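Local coordinates for uncharacterized protein (Leptotrichia buccalis, PDB 3T8K), which is of unknown function but adopts an ankyrin-repeat fold of stacked helical hairpins and so may serve in protein-protein recognition, at residues K120-N130 / F160-A169. Numbering follows the deposited sequence.
Sequences KNIFNYFVDEN and FVKRCQKPIA
Phe123 presents one ring face to Val161, whose CG2 sits 3.6 Å from the ring centroid; Ile122 CG1 covers the opposite face, and Ala169 CB packs 3.7 Å from Phe123 CE1. Beside it, the Phe160 ring is sandwiched between Cys164 SG, nearer the ring's margin and disulfide-bonded to Cys164 of the second subunit, and the extended Lys120 chain, whose CE stands 3.4 Å from the ring centroid almost on the normal. Lys120 NZ adds a cation-pi contact over the same face, while Asn124 OD1 meets the ring edge at Phe160 CZ. The Lys166 chain turns about CB-CG (-65°), then runs on extended, carrying CE past Phe123 O and NZ to Tyr125 O (3.0 Å), in the carbonyl plane; a water links NZ to Ile122 O. Glu129 OE1 accepts from Ile168 N (3.0 Å) and OE2 from Ala169 N (3.0 Å), each syn but tilted 22-26° from the carboxylate plane; OE2 also hydrogen-bonds Tyr136 OH. With an alanine here, both amides would probably lose their acceptor and Tyr136 its bond to the carboxylate. Outside, Ile122 packs on Phe83 of helix 79-85 and Ile139 of helix 129-140, Val161 on Leu170 and Met173 of helix 167-180.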
# COMPACT_ATOMS: atom_id res chain seq x y z
N LYS A 120 6.32 3.21 -11.03
CA LYS A 120 5.34 4.25 -11.33
C LYS A 120 5.03 5.14 -10.13
O LYS A 120 4.81 6.35 -10.29
CB LYS A 120 4.05 3.65 -11.88
CG LYS A 120 2.95 4.68 -12.06
CD LYS A 120 1.85 4.15 -12.98
CE LYS A 120 0.74 5.17 -13.14
NZ LYS A 120 -0.17 4.80 -14.25
N ASN A 121 5.00 4.57 -8.94
CA ASN A 121 4.62 5.34 -7.75
C ASN A 121 5.61 6.46 -7.42
O ASN A 121 5.24 7.43 -6.74
CB ASN A 121 4.44 4.43 -6.53
CG ASN A 121 3.68 5.12 -5.40
OD1 ASN A 121 2.65 5.77 -5.62
ND2 ASN A 121 4.18 4.97 -4.18
N ILE A 122 6.85 6.37 -7.87
CA ILE A 122 7.82 7.39 -7.47
C ILE A 122 7.41 8.75 -7.99
O ILE A 122 7.79 9.79 -7.45
CB ILE A 122 9.27 7.05 -7.87
CG1 ILE A 122 9.50 7.25 -9.37
CG2 ILE A 122 9.63 5.64 -7.41
CD1 ILE A 122 10.94 7.05 -9.79
N PHE A 123 6.59 8.74 -9.03
CA PHE A 123 6.14 10.00 -9.64
C PHE A 123 5.01 10.60 -8.82
O PHE A 123 4.55 11.71 -9.10
CB PHE A 123 5.76 9.78 -11.10
CG PHE A 123 6.86 9.13 -11.90
CD1 PHE A 123 8.08 9.76 -12.06
CD2 PHE A 123 6.68 7.87 -12.46
CE1 PHE A 123 9.10 9.16 -12.77
CE2 PHE A 123 7.69 7.26 -13.16
CZ PHE A 123 8.90 7.91 -13.33
N ASN A 124 4.58 9.88 -7.79
CA ASN A 124 3.58 10.37 -6.85
C ASN A 124 4.21 10.95 -5.60
O ASN A 124 3.51 11.52 -4.75
CB ASN A 124 2.63 9.25 -6.44
CG ASN A 124 1.63 8.92 -7.52
OD1 ASN A 124 1.12 9.81 -8.19
ND2 ASN A 124 1.36 7.64 -7.69
N TYR A 125 5.51 10.77 -5.46
CA TYR A 125 6.19 11.17 -4.24
C TYR A 125 6.07 12.67 -3.99
O TYR A 125 6.25 13.48 -4.90
CB TYR A 125 7.67 10.79 -4.29
CG TYR A 125 7.96 9.31 -4.11
CD1 TYR A 125 6.95 8.38 -3.88
CD2 TYR A 125 9.27 8.84 -4.18
CE1 TYR A 125 7.23 7.01 -3.72
CE2 TYR A 125 9.56 7.50 -4.03
CZ TYR A 125 8.55 6.59 -3.80
OH TYR A 125 8.87 5.26 -3.65
N PHE A 126 5.76 13.02 -2.75
CA PHE A 126 5.76 14.41 -2.34
C PHE A 126 7.14 14.76 -1.81
O PHE A 126 7.33 14.98 -0.62
CB PHE A 126 4.71 14.67 -1.26
CG PHE A 126 4.55 16.12 -0.92
CD1 PHE A 126 3.82 16.96 -1.74
CD2 PHE A 126 5.14 16.65 0.22
CE1 PHE A 126 3.68 18.31 -1.44
CE2 PHE A 126 5.00 18.00 0.53
CZ PHE A 126 4.27 18.82 -0.30
N VAL A 127 8.12 14.79 -2.71
CA VAL A 127 9.45 15.29 -2.37
C VAL A 127 10.00 16.06 -3.56
O VAL A 127 9.70 15.74 -4.71
CB VAL A 127 10.42 14.16 -2.01
CG1 VAL A 127 9.85 13.29 -0.90
CG2 VAL A 127 10.72 13.32 -3.23
N ASP A 128 10.79 17.09 -3.27
CA ASP A 128 11.38 17.89 -4.33
C ASP A 128 12.20 17.02 -5.27
O ASP A 128 12.98 16.17 -4.83
CB ASP A 128 12.24 19.01 -3.74
CG ASP A 128 12.55 20.09 -4.75
OD1 ASP A 128 11.74 21.04 -4.86
OD2 ASP A 128 13.58 19.98 -5.45
N GLU A 129 12.03 17.22 -6.57
CA GLU A 129 12.71 16.40 -7.56
C GLU A 129 14.23 16.45 -7.45
O GLU A 129 14.91 15.50 -7.82
CB GLU A 129 12.26 16.80 -8.96
CG GLU A 129 10.98 16.13 -9.40
CD GLU A 129 10.79 16.24 -10.89
OE1 GLU A 129 10.71 17.38 -11.40
OE2 GLU A 129 10.73 15.19 -11.56
N ASN A 130 14.76 17.57 -6.98
CA ASN A 130 16.19 17.65 -6.72
C ASN A 130 16.63 16.45 -5.88
O ASN A 130 17.70 15.87 -6.10
CB ASN A 130 16.55 18.96 -6.01
CG ASN A 130 18.04 19.24 -6.03
OD1 ASN A 130 18.67 19.22 -7.08
ND2 ASN A 130 18.61 19.50 -4.85
N PHE A 160 1.73 9.21 -18.35
CA PHE A 160 1.47 9.47 -16.93
C PHE A 160 2.34 10.58 -16.37
O PHE A 160 1.87 11.47 -15.66
CB PHE A 160 1.69 8.18 -16.10
CG PHE A 160 1.50 8.36 -14.61
CD1 PHE A 160 0.25 8.62 -14.07
CD2 PHE A 160 2.58 8.21 -13.74
CE1 PHE A 160 0.08 8.77 -12.70
CE2 PHE A 160 2.42 8.36 -12.37
CZ PHE A 160 1.17 8.63 -11.84
N VAL A 161 3.63 10.51 -16.67
CA VAL A 161 4.57 11.48 -16.14
C VAL A 161 4.28 12.87 -16.71
O VAL A 161 4.41 13.88 -16.02
CB VAL A 161 6.03 11.05 -16.41
CG1 VAL A 161 7.01 12.15 -16.01
CG2 VAL A 161 6.33 9.75 -15.65
N LYS A 162 3.87 12.92 -17.98
CA LYS A 162 3.48 14.18 -18.61
C LYS A 162 2.42 14.94 -17.79
O LYS A 162 2.39 16.17 -17.80
CB LYS A 162 2.97 13.94 -20.03
CG LYS A 162 4.04 14.02 -21.11
CD LYS A 162 3.50 13.58 -22.47
CE LYS A 162 3.35 12.07 -22.54
NZ LYS A 162 2.93 11.58 -23.88
N ARG A 163 1.57 14.21 -17.08
CA ARG A 163 0.46 14.82 -16.36
C ARG A 163 0.70 14.96 -14.85
O ARG A 163 -0.19 15.37 -14.10
CB ARG A 163 -0.84 14.07 -16.65
CG ARG A 163 -1.62 14.62 -17.85
CD ARG A 163 -2.38 13.52 -18.57
NE ARG A 163 -2.89 12.51 -17.65
CZ ARG A 163 -3.52 11.40 -18.03
NH1 ARG A 163 -3.73 11.15 -19.32
NH2 ARG A 163 -3.95 10.54 -17.11
N CYS A 164 1.90 14.60 -14.40
CA CYS A 164 2.32 14.93 -13.04
C CYS A 164 3.08 16.25 -13.10
O CYS A 164 3.33 16.78 -14.18
CB CYS A 164 3.20 13.83 -12.46
SG CYS A 164 2.31 12.29 -12.19
N GLN A 165 3.43 16.81 -11.95
CA GLN A 165 4.22 18.02 -11.98
C GLN A 165 5.68 17.65 -11.73
O GLN A 165 6.27 18.04 -10.72
CB GLN A 165 3.70 19.04 -10.95
CG GLN A 165 2.83 20.14 -11.56
CD GLN A 165 1.36 20.02 -11.20
OE1 GLN A 165 0.88 20.66 -10.26
NE2 GLN A 165 0.63 19.20 -11.95
N LYS A 166 6.24 16.87 -12.65
CA LYS A 166 7.59 16.32 -12.50
C LYS A 166 8.42 16.59 -13.76
O LYS A 166 8.75 15.66 -14.48
CB LYS A 166 7.53 14.81 -12.26
CG LYS A 166 6.69 14.39 -11.07
CD LYS A 166 7.29 14.90 -9.78
CE LYS A 166 6.66 14.23 -8.56
NZ LYS A 166 7.57 14.41 -7.39
N PRO A 167 8.76 17.86 -14.01
CA PRO A 167 9.45 18.22 -15.25
C PRO A 167 10.80 17.52 -15.41
O PRO A 167 11.21 17.23 -16.54
CB PRO A 167 9.64 19.74 -15.12
CG PRO A 167 9.54 20.00 -13.64
CD PRO A 167 8.52 19.03 -13.15
N ILE A 168 11.49 17.27 -14.30
CA ILE A 168 12.80 16.62 -14.38
C ILE A 168 12.66 15.18 -14.85
O ILE A 168 13.38 14.73 -15.74
CB ILE A 168 13.57 16.69 -13.04
CG1 ILE A 168 13.76 18.14 -12.60
CG2 ILE A 168 14.92 16.00 -13.16
CD1 ILE A 168 14.61 18.31 -11.36
N ALA A 169 11.73 14.45 -14.24
CA ALA A 169 11.47 13.08 -14.67
C ALA A 169 11.05 13.05 -16.14
O ALA A 169 11.43 12.15 -16.89
CB ALA A 169 10.39 12.45 -13.80
O HOH W 1 9.08 12.15 -8.14